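Local atomic coordinates of ABC transporter sugar binding protein (PDB entry 3UOR), a protein that probably captures maltose or related sugars in the periplasm and delivers them to the membrane components of an ABC transporter. Residues Q204-L209 with Y215-G220; L83-Q88 with S311-A316. One frame throughout, in Å; residues are numbered along the deposited sequence.

Contact 1. Residues Q204-L209 with Y215-G220; sequences QDDRLL and YGNFRG
Asn217 reaches to the backbone of Arg207 and Leu208 at the open end of a two-stranded hairpin, where the chain enters strand 209-210 and leaves strand 215-216. With CG anti to the backbone N (chi1 -169°), its CB lies 3.4 Å from Leu208 O and nearly as close to Arg207 O, and Asn217 CG is 3.6 Å from Arg207 O. Asn217 ND2 donates to Arg207 O at 2.8 Å; the bond is nearly straight, 175° at the hydrogen, and the carbonyl oxygen lies in the amide plane. Asn217 N gives a second bond, to Leu208 O at 2.9 Å, from above the carbonyl plane. That same Leu208 O sits over one face of the Phe218 ring, 3.6 Å from CE2, while Leu208 CD2 packs against Phe218 CE1 at 3.8 Å. Phe218 also presses on helix 398-412. Leu209 and Gly216 form an antiparallel, non-hydrogen-bonded pair, Leu209 CD2 resting 3.8 Å from Gly216 CA. Asp206 OD2 accepts from Gly222 N of helix 221-235, and a water within bonding distance of Asp206 OD2 and Asn217 O lies between the segments. Two successive carbonyls are satisfied by Asn217, whose amide is probably held in its orientation by the straight, in-plane bond.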
loop_
_atom_site.group_PDB
_atom_site.type_symbol
_atom_site.label_atom_id
_atom_site.label_comp_id
_atom_site.label_asym_id
_atom_site.label_seq_id
_atom_site.Cartn_x
_atom_site.Cartn_y
_atom_site.Cartn_z
ATOM N N GLN A 204 8.407 -13.437 0.247
ATOM C CA GLN A 204 9.435 -14.401 0.650
ATOM C C GLN A 204 9.290 -14.683 2.131
ATOM O O GLN A 204 8.743 -13.873 2.851
ATOM C CB GLN A 204 10.842 -13.845 0.368
ATOM C CG GLN A 204 11.055 -13.327 -1.082
ATOM C CD GLN A 204 10.581 -14.323 -2.142
ATOM O OE1 GLN A 204 10.934 -15.502 -2.098
ATOM N NE2 GLN A 204 9.768 -13.847 -3.094
ATOM N N ASP A 205 9.835 -15.801 2.593
ATOM C CA ASP A 205 9.679 -16.219 3.980
ATOM C C ASP A 205 10.531 -15.437 4.942
ATOM O O ASP A 205 10.241 -15.392 6.138
ATOM C CB ASP A 205 10.040 -17.691 4.131
ATOM C CG ASP A 205 8.965 -18.597 3.603
ATOM O OD1 ASP A 205 7.782 -18.195 3.684
ATOM O OD2 ASP A 205 9.301 -19.694 3.103
ATOM N N ASP A 206 11.605 -14.845 4.442
ATOM C CA ASP A 206 12.470 -14.115 5.354
ATOM C C ASP A 206 12.133 -12.626 5.367
ATOM O O ASP A 206 11.359 -12.141 4.549
ATOM C CB ASP A 206 13.973 -14.431 5.144
ATOM C CG ASP A 206 14.504 -13.967 3.798
ATOM O OD1 ASP A 206 13.686 -13.530 2.963
ATOM O OD2 ASP A 206 15.745 -14.032 3.586
ATOM N N ARG A 207 12.689 -11.930 6.341
ATOM C CA ARG A 207 12.400 -10.534 6.599
ATOM C C ARG A 207 13.469 -9.671 5.896
ATOM O O ARG A 207 14.612 -10.101 5.753
ATOM C CB ARG A 207 12.460 -10.352 8.110
ATOM C CG ARG A 207 11.860 -9.095 8.682
ATOM C CD ARG A 207 12.047 -9.104 10.205
ATOM N NE ARG A 207 11.559 -7.877 10.809
ATOM C CZ ARG A 207 10.298 -7.474 10.739
ATOM N NH1 ARG A 207 9.404 -8.220 10.103
ATOM N NH2 ARG A 207 9.927 -6.336 11.317
ATOM N N LEU A 208 13.093 -8.477 5.444
ATOM C CA LEU A 208 14.022 -7.571 4.765
ATOM C C LEU A 208 15.045 -6.909 5.697
ATOM O O LEU A 208 16.043 -6.358 5.231
ATOM C CB LEU A 208 13.250 -6.514 3.984
ATOM C CG LEU A 208 12.643 -7.051 2.689
ATOM C CD1 LEU A 208 11.790 -6.006 2.011
ATOM C CD2 LEU A 208 13.749 -7.527 1.747
ATOM N N LEU A 209 14.800 -6.942 7.008
ATOM C CA LEU A 209 15.804 -6.491 7.988
ATOM C C LEU A 209 16.093 -7.653 8.922
ATOM O O LEU A 209 15.345 -8.631 8.944
ATOM C CB LEU A 209 15.281 -5.306 8.807
ATOM C CG LEU A 209 14.872 -4.064 8.015
ATOM C CD1 LEU A 209 14.413 -2.973 8.985
ATOM C CD2 LEU A 209 16.065 -3.579 7.172
ATOM N N TYR A 215 19.830 -4.289 11.263
ATOM C CA TYR A 215 20.685 -4.415 10.077
ATOM C C TYR A 215 19.846 -4.709 8.865
ATOM O O TYR A 215 18.761 -5.291 8.980
ATOM C CB TYR A 215 21.667 -5.564 10.232
ATOM C CG TYR A 215 22.758 -5.354 11.253
ATOM C CD1 TYR A 215 23.944 -4.722 10.906
ATOM C CD2 TYR A 215 22.612 -5.809 12.560
ATOM C CE1 TYR A 215 24.952 -4.536 11.830
ATOM C CE2 TYR A 215 23.611 -5.622 13.493
ATOM C CZ TYR A 215 24.779 -4.991 13.121
ATOM O OH TYR A 215 25.781 -4.808 14.046
ATOM N N GLY A 216 20.345 -4.332 7.694
ATOM C CA GLY A 216 19.662 -4.698 6.469
ATOM C C GLY A 216 19.818 -6.193 6.244
ATOM O O GLY A 216 20.797 -6.778 6.675
ATOM N N ASN A 217 18.849 -6.815 5.588
ATOM C CA ASN A 217 18.952 -8.223 5.268
ATOM C C ASN A 217 18.711 -8.412 3.794
ATOM O O ASN A 217 18.143 -9.427 3.387
ATOM C CB ASN A 217 17.932 -9.057 6.052
ATOM C CG ASN A 217 18.192 -10.552 5.932
ATOM O OD1 ASN A 217 19.333 -10.988 5.941
ATOM N ND2 ASN A 217 17.131 -11.338 5.827
ATOM N N PHE A 218 19.144 -7.444 2.992
ATOM C CA PHE A 218 18.956 -7.527 1.549
ATOM C C PHE A 218 19.894 -8.541 0.903
ATOM O O PHE A 218 19.641 -9.024 -0.208
ATOM C CB PHE A 218 19.023 -6.139 0.908
ATOM C CG PHE A 218 17.888 -5.237 1.334
ATOM C CD1 PHE A 218 16.724 -5.164 0.586
ATOM C CD2 PHE A 218 17.970 -4.507 2.505
ATOM C CE1 PHE A 218 15.661 -4.353 0.980
ATOM C CE2 PHE A 218 16.924 -3.695 2.909
ATOM C CZ PHE A 218 15.761 -3.621 2.146
ATOM N N ARG A 219 20.953 -8.903 1.622
ATOM C CA ARG A 219 21.810 -10.006 1.196
ATOM C C ARG A 219 21.184 -11.384 1.448
ATOM O O ARG A 219 21.740 -12.421 1.051
ATOM C CB ARG A 219 23.163 -9.923 1.901
ATOM C CG ARG A 219 24.135 -8.928 1.244
ATOM C CD ARG A 219 25.377 -8.773 2.087
ATOM N NE ARG A 219 25.067 -8.157 3.370
ATOM C CZ ARG A 219 25.962 -7.953 4.324
ATOM N NH1 ARG A 219 27.222 -8.331 4.137
ATOM N NH2 ARG A 219 25.592 -7.382 5.461
ATOM N N GLY A 220 20.048 -11.402 2.135
ATOM C CA GLY A 220 19.360 -12.658 2.425
ATOM C C GLY A 220 18.811 -13.321 1.175
ATOM O O GLY A 220 18.676 -12.669 0.130
HETATM O O HOH W 1 15.954 -11.259 2.168
#

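Contact 2. Residues L83-Q88 with S311-A316; sequences LPDVCQ and SQHKDA
A single polar side-chain bond joins Asp85, just ahead of strand 86-90 in the mixed sheet of one lobe, to Ser311 in the loop that leads into helix 314-324, well away from the middle of the molecule. The two CA atoms are 5.0 Å apart, and both side chains leave the backbone toward the opposite segment. Ser311 OG donates to Asp85 OD2 at 3.0 Å, meeting the carboxylate on its anti side and 25° out of its plane. What turns the hydroxyl this way is the first torsion of the serine, which sets OG roughly anti to the backbone N (chi1 156°); the CB of Ser311 follows close behind, 3.4 Å from Asp85 OD2. The other carboxylate oxygen, OD1, is taken by the backbone N of Arg33 on strand 30-36, so one aspartate bridges a neighbouring strand and the loop before the helix.

Strand 86-90 lies between parallel strand 30-36 and antiparallel strand 303-307, an arrangement in keeping with the alpha/beta lobes of periplasmic binding proteins, in which a strand contributed from far along the chain runs against the others. Asp85 is backbone-bonded to Phe308, just past the end of that antiparallel strand, and the chain then turns through Ser311 to begin the helix.

His313, the N-cap residue of helix 314-324, brings the edge of its ring toward the same carboxylate, with CD2 4.0 Å from Asp85 OD2 and the oxygen near the ring plane. Gln312 CB covers one face of the imidazole, 4.0 Å above its centre. Ser311 OG also receives a weak bond from His313 N at 3.2 Å, badly bent at 123°. Should the histidine be protonated, its charge would probably favour the ionised aspartate, although His313 NE2 stays 5.0 Å from Asp85 OD2.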
loop_
_atom_site.group_PDB
_atom_site.type_symbol
_atom_site.label_atom_id
_atom_site.label_comp_id
_atom_site.label_asym_id
_atom_site.label_seq_id
_atom_site.Cartn_x
_atom_site.Cartn_y
_atom_site.Cartn_z
ATOM N N LEU A 83 -1.632 19.659 17.924
ATOM C CA LEU A 83 -2.085 18.485 17.182
ATOM C C LEU A 83 -3.608 18.386 17.171
ATOM O O LEU A 83 -4.266 18.762 18.134
ATOM C CB LEU A 83 -1.512 17.206 17.798
ATOM C CG LEU A 83 0.001 17.029 17.796
ATOM C CD1 LEU A 83 0.365 15.711 18.465
ATOM C CD2 LEU A 83 0.543 17.094 16.368
ATOM N N PRO A 84 -4.172 17.861 16.079
ATOM C CA PRO A 84 -5.622 17.671 16.032
ATOM C C PRO A 84 -6.010 16.517 16.941
ATOM O O PRO A 84 -5.132 15.861 17.498
ATOM C CB PRO A 84 -5.868 17.301 14.576
ATOM C CG PRO A 84 -4.599 16.630 14.157
ATOM C CD PRO A 84 -3.495 17.323 14.887
ATOM N N ASP A 85 -7.306 16.271 17.094
ATOM C CA ASP A 85 -7.777 15.144 17.894
ATOM C C ASP A 85 -7.667 13.854 17.114
ATOM O O ASP A 85 -7.104 12.870 17.592
ATOM C CB ASP A 85 -9.232 15.360 18.298
ATOM C CG ASP A 85 -9.447 16.702 18.966
ATOM O OD1 ASP A 85 -10.102 17.579 18.360
ATOM O OD2 ASP A 85 -8.927 16.883 20.082
ATOM N N VAL A 86 -8.221 13.862 15.910
ATOM C CA VAL A 86 -8.163 12.695 15.054
ATOM C C VAL A 86 -7.331 13.010 13.812
ATOM O O VAL A 86 -7.336 14.137 13.304
ATOM C CB VAL A 86 -9.570 12.222 14.686
ATOM C CG1 VAL A 86 -9.506 11.016 13.743
ATOM C CG2 VAL A 86 -10.332 11.883 15.955
ATOM N N CYS A 87 -6.590 12.020 13.338
ATOM C CA CYS A 87 -5.700 12.254 12.215
ATOM C C CYS A 87 -5.544 11.017 11.345
ATOM O O CYS A 87 -5.382 9.895 11.843
ATOM C CB CYS A 87 -4.331 12.712 12.719
ATOM S SG CYS A 87 -3.217 13.295 11.422
ATOM N N GLN A 88 -5.585 11.237 10.037
ATOM C CA GLN A 88 -5.241 10.214 9.063
ATOM C C GLN A 88 -3.715 10.105 9.008
ATOM O O GLN A 88 -3.023 11.111 8.818
ATOM C CB GLN A 88 -5.763 10.620 7.684
ATOM C CG GLN A 88 -5.264 9.735 6.569
ATOM C CD GLN A 88 -5.570 10.274 5.193
ATOM O OE1 GLN A 88 -6.194 11.324 5.045
ATOM N NE2 GLN A 88 -5.126 9.550 4.164
ATOM N N SER A 311 -5.134 15.116 22.920
ATOM C CA SER A 311 -6.522 15.512 22.672
ATOM C C SER A 311 -7.335 15.578 23.956
ATOM O O SER A 311 -7.148 14.754 24.851
ATOM C CB SER A 311 -7.172 14.504 21.728
ATOM O OG SER A 311 -8.585 14.486 21.865
ATOM N N GLN A 312 -8.259 16.536 24.032
ATOM C CA GLN A 312 -9.139 16.668 25.200
ATOM C C GLN A 312 -10.406 15.823 25.061
ATOM O O GLN A 312 -11.006 15.413 26.054
ATOM C CB GLN A 312 -9.549 18.129 25.410
ATOM C CG GLN A 312 -8.426 19.143 25.275
ATOM C CD GLN A 312 -7.354 18.982 26.339
ATOM O OE1 GLN A 312 -7.589 18.387 27.390
ATOM N NE2 GLN A 312 -6.167 19.517 26.069
ATOM N N HIS A 313 -10.825 15.583 23.824
ATOM C CA HIS A 313 -12.057 14.849 23.571
ATOM C C HIS A 313 -11.736 13.524 22.912
ATOM O O HIS A 313 -11.934 13.356 21.708
ATOM C CB HIS A 313 -12.974 15.657 22.658
ATOM C CG HIS A 313 -12.864 17.133 22.855
ATOM N ND1 HIS A 313 -13.580 17.810 23.819
ATOM C CD2 HIS A 313 -12.113 18.064 22.218
ATOM C CE1 HIS A 313 -13.276 19.095 23.765
ATOM N NE2 HIS A 313 -12.388 19.275 22.804
ATOM N N LYS A 314 -11.239 12.582 23.699
ATOM C CA LYS A 314 -10.844 11.301 23.145
ATOM C C LYS A 314 -12.051 10.434 22.821
ATOM O O LYS A 314 -12.060 9.721 21.819
ATOM C CB LYS A 314 -9.850 10.597 24.066
ATOM C CG LYS A 314 -8.493 11.266 24.002
ATOM C CD LYS A 314 -7.492 10.712 24.994
ATOM C CE LYS A 314 -6.236 11.580 24.990
ATOM N NZ LYS A 314 -5.114 10.984 25.754
ATOM N N ASP A 315 -13.093 10.528 23.636
ATOM C CA ASP A 315 -14.257 9.678 23.442
ATOM C C ASP A 315 -15.096 10.117 22.246
ATOM O O ASP A 315 -15.662 9.274 21.545
ATOM C CB ASP A 315 -15.098 9.619 24.722
ATOM C CG ASP A 315 -14.269 9.248 25.946
ATOM O OD1 ASP A 315 -13.583 8.198 25.909
ATOM O OD2 ASP A 315 -14.295 10.017 26.934
ATOM N N ALA A 316 -15.196 11.426 22.016
ATOM C CA ALA A 316 -15.891 11.928 20.831
ATOM C C ALA A 316 -15.058 11.499 19.647
ATOM O O ALA A 316 -15.578 11.049 18.628
ATOM C CB ALA A 316 -16.012 13.447 20.863
#

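Overall arrangement
From the N terminus, the chain runs through strand 30-36 and helix 67-79 to residues 83-88, the first half of contact 2. It then travels a long way through the rest of the fold before 311-316 returns to the start of strand 86-90, closing a loop of 222 intervening residues. Contact 1 is nested inside that loop and is far more local: only five residues separate 204-209 from 215-220, between helices 195-202 and 221-235. The two do not touch, their centres being about 37 Å apart and their nearest atoms about 21 Å. Contact 2 ties strand 86-90 to the loop that begins helix 314-324, whereas contact 1 closes a two-stranded hairpin that packs on helix 398-412.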